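Local atomic coordinates of BauA (Acinetobacter baumannii, PDB entry 6HCP), a protein that takes up iron across the outer membrane as ferric preacinetobactin, probably working as a TonB-dependent siderophore transporter. Residues G354-E357 with K362-W365; A168-F173 with E198-G203; M116-N119 with I124-F127. All blocks are in the same frame, centred on the assembly; numbering follows the deposited sequence.

Contact 1 of 3, residues G354-E357 with K362-W365; sequences GKFE and KHQW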
loop_
_atom_site.group_PDB
_atom_site.type_symbol
_atom_site.label_atom_id
_atom_site.label_comp_id
_atom_site.label_asym_id
_atom_site.label_seq_id
_atom_site.Cartn_x
_atom_site.Cartn_y
_atom_site.Cartn_z
ATOM N N GLY A 354 -57.666 -2.838 4.855
ATOM C CA GLY A 354 -58.629 -3.165 5.892
ATOM C C GLY A 354 -58.370 -4.508 6.526
ATOM O O GLY A 354 -57.500 -5.252 6.085
ATOM N N LYS A 355 -59.239 -4.860 7.487
ATOM C CA LYS A 355 -59.157 -6.107 8.214
ATOM C C LYS A 355 -60.567 -6.608 8.541
ATOM O O LYS A 355 -61.486 -5.800 8.713
ATOM C CB LYS A 355 -58.400 -5.910 9.526
ATOM C CG LYS A 355 -56.965 -5.432 9.380
ATOM C CD LYS A 355 -56.276 -5.192 10.706
ATOM C CE LYS A 355 -54.923 -4.543 10.516
ATOM N NZ LYS A 355 -54.248 -4.302 11.810
ATOM N N PHE A 356 -60.704 -7.932 8.592
ATOM C CA PHE A 356 -61.912 -8.602 9.048
ATOM C C PHE A 356 -61.520 -10.017 9.451
ATOM O O PHE A 356 -60.380 -10.439 9.228
ATOM C CB PHE A 356 -63.010 -8.577 7.974
ATOM C CG PHE A 356 -62.662 -9.297 6.691
ATOM C CD1 PHE A 356 -62.919 -10.644 6.534
ATOM C CD2 PHE A 356 -62.139 -8.596 5.611
ATOM C CE1 PHE A 356 -62.563 -11.304 5.368
ATOM C CE2 PHE A 356 -61.851 -9.239 4.417
ATOM C CZ PHE A 356 -62.034 -10.597 4.308
ATOM N N GLU A 357 -62.446 -10.726 10.113
ATOM C CA GLU A 357 -62.214 -12.061 10.577
ATOM C C GLU A 357 -63.352 -12.967 10.107
ATOM O O GLU A 357 -64.482 -12.538 10.013
ATOM C CB GLU A 357 -62.113 -12.100 12.108
ATOM C CG GLU A 357 -61.179 -11.040 12.646
ATOM C CD GLU A 357 -60.770 -11.205 14.098
ATOM O OE1 GLU A 357 -61.275 -12.131 14.756
ATOM O OE2 GLU A 357 -59.901 -10.430 14.543
ATOM N N LYS A 362 -57.965 -14.540 10.414
ATOM C CA LYS A 362 -57.870 -13.113 10.307
ATOM C C LYS A 362 -57.474 -12.739 8.866
ATOM O O LYS A 362 -56.606 -13.367 8.273
ATOM C CB LYS A 362 -56.824 -12.579 11.288
ATOM C CG LYS A 362 -57.186 -12.724 12.759
ATOM C CD LYS A 362 -56.120 -12.168 13.684
ATOM C CE LYS A 362 -56.442 -12.400 15.145
ATOM N NZ LYS A 362 -55.211 -12.583 15.952
ATOM N N HIS A 363 -58.083 -11.672 8.363
ATOM C CA HIS A 363 -57.874 -11.169 7.006
ATOM C C HIS A 363 -57.318 -9.751 7.079
ATOM O O HIS A 363 -57.853 -8.886 7.790
ATOM C CB HIS A 363 -59.178 -11.202 6.195
ATOM C CG HIS A 363 -59.722 -12.568 5.944
ATOM N ND1 HIS A 363 -59.764 -13.106 4.672
ATOM C CD2 HIS A 363 -60.332 -13.467 6.763
ATOM C CE1 HIS A 363 -60.343 -14.295 4.721
ATOM N NE2 HIS A 363 -60.618 -14.580 6.014
ATOM N N GLN A 364 -56.241 -9.518 6.318
ATOM C CA GLN A 364 -55.701 -8.182 6.099
ATOM C C GLN A 364 -55.548 -7.997 4.590
ATOM O O GLN A 364 -54.863 -8.803 3.961
ATOM C CB GLN A 364 -54.309 -8.068 6.725
ATOM C CG GLN A 364 -54.057 -6.835 7.567
ATOM C CD GLN A 364 -52.790 -7.067 8.359
ATOM O OE1 GLN A 364 -52.827 -7.560 9.484
ATOM N NE2 GLN A 364 -51.667 -7.005 7.666
ATOM N N TRP A 365 -56.258 -7.021 4.028
ATOM C CA TRP A 365 -56.362 -6.891 2.590
ATOM C C TRP A 365 -55.947 -5.483 2.184
ATOM O O TRP A 365 -55.990 -4.544 2.983
ATOM C CB TRP A 365 -57.780 -7.227 2.092
ATOM C CG TRP A 365 -58.822 -6.315 2.670
ATOM C CD1 TRP A 365 -59.531 -6.528 3.816
ATOM C CD2 TRP A 365 -59.249 -5.043 2.163
ATOM N NE1 TRP A 365 -60.352 -5.464 4.062
ATOM C CE2 TRP A 365 -60.197 -4.532 3.074
ATOM C CE3 TRP A 365 -58.922 -4.276 1.039
ATOM C CZ2 TRP A 365 -60.838 -3.311 2.884
ATOM C CZ3 TRP A 365 -59.531 -3.050 0.870
ATOM C CH2 TRP A 365 -60.467 -2.567 1.786
HETATM O O HOH W 1 -62.483 -5.110 6.061
#
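His-363 N donates to Phe-356 O at 2.7 Å, and Phe-356 N returns a longer bond of 3.1 Å to His-363 O. In the second hydrogen-bonded pair, Gly-354 N to Trp-365 O and Trp-365 N to Gly-354 O are each 3.0 Å. A water adds a further link between the strands: it lies at the edge of the indole, in its plane, where it accepts from Trp-365 NE1 at 2.9 Å while donating to Lys-355 O. The two hydrogen-bonded pairs alternate with the non-hydrogen-bonded pairs Lys-355/Gln-364 and Glu-357/Lys-362, the pattern of a regular antiparallel hairpin. Strands 331-358 and 361-381, neighbours in the wall of the transmembrane beta-barrel, are here close to their connecting turn.

Three aromatic side chains share one face. The rings of Phe-356 and His-363 form an offset stack with centroids 4.3 Å apart and planes at 17°, Phe-356 CE1 lying over the imidazole toward its rim and His-363 CB over the centre of the phenyl face. The imidazole is fixed at both nitrogens, ND1 by Asp-427 and NE2 by Thr-358. Trp-365, with CG set between its backbone N and carbonyl carbon (chi1 61°), folds its indole across the strand onto Gly-354, whose N is 3.5 Å above the ring plane. This is an aromatic rescue of glycine, possible because no side chain intervenes. A detergent molecule also touches Trp-365. On the other face, the aliphatic stems of Lys-355 and Gln-364 run side by side, their CG atoms 3.7 Å apart.

Contact 2 of 3, residues A168-F173 with E198-G203; sequences AADEPF and ENKEFG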
loop_
_atom_site.group_PDB
_atom_site.type_symbol
_atom_site.label_atom_id
_atom_site.label_comp_id
_atom_site.label_asym_id
_atom_site.label_seq_id
_atom_site.Cartn_x
_atom_site.Cartn_y
_atom_site.Cartn_z
ATOM N N ALA A 168 -38.175 14.136 10.749
ATOM C CA ALA A 168 -37.645 14.695 11.995
ATOM C C ALA A 168 -37.968 13.782 13.173
ATOM O O ALA A 168 -39.122 13.443 13.416
ATOM C CB ALA A 168 -38.187 16.081 12.221
ATOM N N ALA A 169 -36.924 13.405 13.916
ATOM C CA ALA A 169 -37.080 12.786 15.230
ATOM C C ALA A 169 -37.606 13.827 16.241
ATOM O O ALA A 169 -37.589 15.037 15.991
ATOM C CB ALA A 169 -35.759 12.199 15.677
ATOM N N ASP A 170 -38.018 13.336 17.409
ATOM C CA ASP A 170 -38.659 14.156 18.457
ATOM C C ASP A 170 -37.691 15.230 18.973
ATOM O O ASP A 170 -38.041 16.415 18.999
ATOM C CB ASP A 170 -39.175 13.270 19.590
ATOM C CG ASP A 170 -40.489 12.581 19.253
ATOM O OD1 ASP A 170 -41.281 13.168 18.475
ATOM O OD2 ASP A 170 -40.692 11.450 19.731
ATOM N N GLU A 171 -36.439 14.826 19.203
ATOM C CA GLU A 171 -35.402 15.715 19.732
ATOM C C GLU A 171 -34.729 16.468 18.592
ATOM O O GLU A 171 -34.341 15.875 17.587
ATOM C CB GLU A 171 -34.381 14.910 20.539
ATOM C CG GLU A 171 -34.874 14.566 21.934
ATOM C CD GLU A 171 -35.709 15.663 22.576
ATOM O OE1 GLU A 171 -35.134 16.724 22.886
ATOM O OE2 GLU A 171 -36.948 15.499 22.664
ATOM N N PRO A 172 -34.513 17.791 18.745
ATOM C CA PRO A 172 -33.866 18.587 17.707
ATOM C C PRO A 172 -32.476 18.012 17.382
ATOM O O PRO A 172 -31.830 17.432 18.241
ATOM C CB PRO A 172 -33.778 19.996 18.314
ATOM C CG PRO A 172 -34.851 20.006 19.389
ATOM C CD PRO A 172 -34.876 18.590 19.925
ATOM N N PHE A 173 -32.074 18.125 16.118
ATOM C CA PHE A 173 -30.930 17.404 15.597
ATOM C C PHE A 173 -30.204 18.275 14.585
ATOM O O PHE A 173 -30.840 18.918 13.749
ATOM C CB PHE A 173 -31.386 16.110 14.921
ATOM C CG PHE A 173 -30.270 15.331 14.278
ATOM C CD1 PHE A 173 -29.405 14.579 15.055
ATOM C CD2 PHE A 173 -30.159 15.261 12.899
ATOM C CE1 PHE A 173 -28.438 13.779 14.467
ATOM C CE2 PHE A 173 -29.182 14.471 12.311
ATOM C CZ PHE A 173 -28.313 13.747 13.095
ATOM N N GLU A 198 -47.611 21.906 19.602
ATOM C CA GLU A 198 -47.685 21.618 21.025
ATOM C C GLU A 198 -47.458 20.125 21.270
ATOM O O GLU A 198 -46.981 19.740 22.333
ATOM C CB GLU A 198 -49.031 22.071 21.594
ATOM C CG GLU A 198 -49.173 23.580 21.641
ATOM C CD GLU A 198 -50.025 24.102 22.785
ATOM O OE1 GLU A 198 -50.039 23.459 23.853
ATOM O OE2 GLU A 198 -50.677 25.148 22.600
ATOM N N ASN A 199 -47.835 19.280 20.304
ATOM C CA ASN A 199 -47.659 17.825 20.456
ATOM C C ASN A 199 -46.610 17.305 19.458
ATOM O O ASN A 199 -46.501 16.103 19.257
ATOM C CB ASN A 199 -48.985 17.073 20.318
ATOM C CG ASN A 199 -50.002 17.512 21.350
ATOM O OD1 ASN A 199 -50.046 16.962 22.446
ATOM N ND2 ASN A 199 -50.693 18.608 21.076
ATOM N N LYS A 200 -45.786 18.211 18.923
ATOM C CA LYS A 200 -44.721 17.865 17.958
ATOM C C LYS A 200 -45.329 17.107 16.769
ATOM O O LYS A 200 -44.771 16.126 16.282
ATOM C CB LYS A 200 -43.637 17.045 18.658
ATOM C CG LYS A 200 -42.755 17.855 19.600
ATOM C CD LYS A 200 -41.725 17.024 20.318
ATOM C CE LYS A 200 -40.693 17.885 21.015
ATOM N NZ LYS A 200 -39.609 17.055 21.580
ATOM N N GLU A 201 -46.464 17.615 16.284
ATOM C CA GLU A 201 -47.253 16.932 15.286
ATOM C C GLU A 201 -46.693 17.249 13.890
ATOM O O GLU A 201 -47.055 16.574 12.921
ATOM C CB GLU A 201 -48.737 17.299 15.433
ATOM C CG GLU A 201 -49.035 18.778 15.231
ATOM C CD GLU A 201 -49.119 19.606 16.512
ATOM O OE1 GLU A 201 -48.613 19.145 17.557
ATOM O OE2 GLU A 201 -49.676 20.721 16.456
ATOM N N PHE A 202 -45.865 18.302 13.786
ATOM C CA PHE A 202 -45.200 18.670 12.541
ATOM C C PHE A 202 -43.695 18.397 12.634
ATOM O O PHE A 202 -43.067 18.679 13.652
ATOM C CB PHE A 202 -45.392 20.145 12.191
ATOM C CG PHE A 202 -46.824 20.585 12.067
ATOM C CD1 PHE A 202 -47.520 20.397 10.886
ATOM C CD2 PHE A 202 -47.455 21.247 13.112
ATOM C CE1 PHE A 202 -48.838 20.811 10.773
ATOM C CE2 PHE A 202 -48.769 21.669 12.994
ATOM C CZ PHE A 202 -49.466 21.423 11.835
ATOM N N GLY A 203 -43.113 17.939 11.523
ATOM C CA GLY A 203 -41.672 17.675 11.442
ATOM C C GLY A 203 -41.067 18.262 10.185
ATOM O O GLY A 203 -41.692 18.265 9.115
#
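Lys-200 reaches the carbonyl of Asp-170 from an uncommon direction: NZ is 3.1 Å from Asp-170 O but sits 68° out of the carbonyl plane, away from either lone pair. The bond is therefore probably governed more by electrostatics than by directionality. The same ammonium forms a salt bridge with Glu-171, NZ to OE2 3.3 Å. Here the carboxylate comes back toward the lysine because the glutamate chain, which starts out away from the other segment, bends at its second torsion (chi2 -36°). The lysine, by contrast, is extended beyond CG and spans the gap lengthwise, bringing CE within 3.6 Å of Asp-170 O. The carboxylate of Asp-170 stands further off, its OD1 5.2 Å from Lys-200 NZ, and would probably add a weaker, longer-range attraction.

At the other end of the contact, Ala-168 CB rests on Gly-203 CA at 3.9 Å, a small apolar touch between two buried residues. In the turn that carries Lys-200, Asn-199 N donates to Glu-201 OE1 at 2.9 Å. Glu-201 and Phe-202 then both face Phe-196, which makes a classic beta bulge at the start of strand 202-212.

Arg-195 ties the two segments together, giving NH2 to Ala-168 O and NE to Lys-200 O. Residues 168-173 form the passage from strand 159-165 into strand 173-181, the first barrel strand, and this passage lies against the turn joining barrel strands 184-196 and 202-212, with Arg-195 at the end of strand 184-196 between them.

Contact 3 of 3, residues M116-N119 with I124-F127; sequences MSMN and ITPF. With EDO (1,2-ethanediol), chain P.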
loop_
_atom_site.group_PDB
_atom_site.type_symbol
_atom_site.label_atom_id
_atom_site.label_comp_id
_atom_site.label_asym_id
_atom_site.label_seq_id
_atom_site.Cartn_x
_atom_site.Cartn_y
_atom_site.Cartn_z
ATOM N N MET A 116 -36.219 2.098 -9.006
ATOM C CA MET A 116 -36.256 2.204 -7.545
ATOM C C MET A 116 -37.526 2.946 -7.124
ATOM O O MET A 116 -37.978 3.842 -7.837
ATOM C CB MET A 116 -35.043 2.977 -7.016
ATOM C CG MET A 116 -33.728 2.344 -7.420
ATOM S SD MET A 116 -32.390 3.191 -6.508
ATOM C CE MET A 116 -32.476 4.831 -7.201
ATOM N N SER A 117 -38.031 2.621 -5.936
ATOM C CA SER A 117 -39.129 3.354 -5.366
ATOM C C SER A 117 -38.641 4.254 -4.228
ATOM O O SER A 117 -37.579 4.010 -3.639
ATOM C CB SER A 117 -40.231 2.433 -4.933
ATOM O OG SER A 117 -39.780 1.430 -4.036
ATOM N N MET A 118 -39.400 5.333 -3.984
ATOM C CA MET A 118 -39.186 6.227 -2.854
ATOM C C MET A 118 -40.439 6.219 -1.974
ATOM O O MET A 118 -41.515 6.506 -2.469
ATOM C CB MET A 118 -38.882 7.658 -3.288
ATOM C CG MET A 118 -38.576 8.574 -2.085
ATOM S SD MET A 118 -38.256 10.281 -2.568
ATOM C CE MET A 118 -36.769 10.098 -3.536
ATOM N N ASN A 119 -40.311 5.688 -0.753
ATOM C CA ASN A 119 -41.445 5.502 0.137
ATOM C C ASN A 119 -42.562 4.752 -0.608
ATOM O O ASN A 119 -43.757 5.074 -0.463
ATOM C CB ASN A 119 -41.942 6.854 0.655
ATOM C CG ASN A 119 -40.881 7.608 1.434
ATOM O OD1 ASN A 119 -40.177 7.016 2.251
ATOM N ND2 ASN A 119 -40.785 8.906 1.212
ATOM N N ILE A 124 -39.800 8.622 -8.980
ATOM C CA ILE A 124 -39.426 9.823 -8.199
ATOM C C ILE A 124 -37.897 9.962 -8.057
ATOM O O ILE A 124 -37.360 11.085 -7.985
ATOM C CB ILE A 124 -40.085 9.793 -6.810
ATOM C CG1 ILE A 124 -41.582 9.489 -6.895
ATOM C CG2 ILE A 124 -39.803 11.078 -6.054
ATOM C CD1 ILE A 124 -42.322 10.464 -7.785
ATOM N N THR A 125 -37.228 8.829 -7.857
ATOM C CA THR A 125 -35.791 8.755 -7.539
ATOM C C THR A 125 -34.936 9.221 -8.709
ATOM O O THR A 125 -35.352 9.210 -9.870
ATOM C CB THR A 125 -35.416 7.324 -7.122
ATOM O OG1 THR A 125 -35.983 6.414 -8.063
ATOM C CG2 THR A 125 -35.887 6.968 -5.732
ATOM N N PRO A 126 -33.659 9.589 -8.458
ATOM C CA PRO A 126 -32.751 9.951 -9.543
ATOM C C PRO A 126 -32.631 8.837 -10.590
ATOM O O PRO A 126 -32.698 7.669 -10.247
ATOM C CB PRO A 126 -31.432 10.219 -8.805
ATOM C CG PRO A 126 -31.885 10.683 -7.447
ATOM C CD PRO A 126 -33.068 9.797 -7.127
ATOM N N PHE A 127 -32.476 9.232 -11.851
ATOM C CA PHE A 127 -32.627 8.313 -12.980
ATOM C C PHE A 127 -31.522 7.241 -13.001
ATOM O O PHE A 127 -31.804 6.088 -13.233
ATOM C CB PHE A 127 -32.604 9.107 -14.281
ATOM C CG PHE A 127 -33.209 8.404 -15.468
ATOM C CD1 PHE A 127 -34.584 8.322 -15.619
ATOM C CD2 PHE A 127 -32.410 7.897 -16.481
ATOM C CE1 PHE A 127 -35.135 7.774 -16.773
ATOM C CE2 PHE A 127 -32.962 7.317 -17.611
ATOM C CZ PHE A 127 -34.332 7.245 -17.752
HETATM C C1 EDO P . -46.972 3.419 -1.675
HETATM O O1 EDO P . -48.262 3.273 -1.074
HETATM C C2 EDO P . -46.874 4.761 -2.375
HETATM O O2 EDO P . -46.244 5.693 -1.492
HETATM O O HOH W 2 -39.073 6.392 -7.296
#
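Met-118 and Thr-125 make the nearest backbone approach, CA to CA 6.3 Å, too wide for strand pairing, so the loop 124-127 lies beside the short strand 117-118 rather than extending its sheet. A water bridges the two segments. It donates to Met-116 O at 2.8 Å and accepts from Ile-124 N at 2.9 Å and from Thr-125 OG1 at 3.2 Å, satisfying three buried groups at once.

The two branches of Thr-125 divide the packing. With chi1 at 47°, the hydroxyl lies between its own backbone N and carbonyl carbon and faces Met-116, while CG2 meets the Met-118 side chain. Met-118 and Thr-125 run antiparallel alongside one another; the methionine is extended to SD, then turns its methyl back (chi3 -64°) so that CE lies 3.9 Å from Thr-125 CG2. Its sulfur touches Ile-124 CG2 at 3.9 Å, the methionine chain lying roughly perpendicular to the isoleucine. From the other end Met-116 places CE 3.9 Å from Thr-125 CB.

Beyond the contact, Ser-117 OG is hydrogen-bonded to Asn-162 OD1 of strand 159-165, and Asn-119 O accepts from a 1,2-ethanediol, probably acquired during crystallisation. Ile-124 O and Phe-127 N are hydrogen-bonded to Tyr-245 OH and Asp-287 OD1 of the barrel wall. This is packing within the plug domain that occupies the barrel of TonB-dependent receptors, with its loop docked on the inner wall.

Overall arrangement
The three contacts sample the wall, the plug and the passage between them. Contact 3 is the most central, its centre about 10 Å from that of the chain, against about 31 Å for contact 2 and 33 Å for contact 1. Strand 159-165, beside which 116-119 pairs, leads directly into 168-173, so the plug of contact 3 connects to the barrel through contact 2; their nearest atoms are about 11 Å apart. Contacts 1 and 2 both involve barrel strands yet lie about 33 Å apart, centre to centre. None touches another. Bound detergent reaches Trp-365 of contact 1, whereas contact 3 is buried inside the barrel.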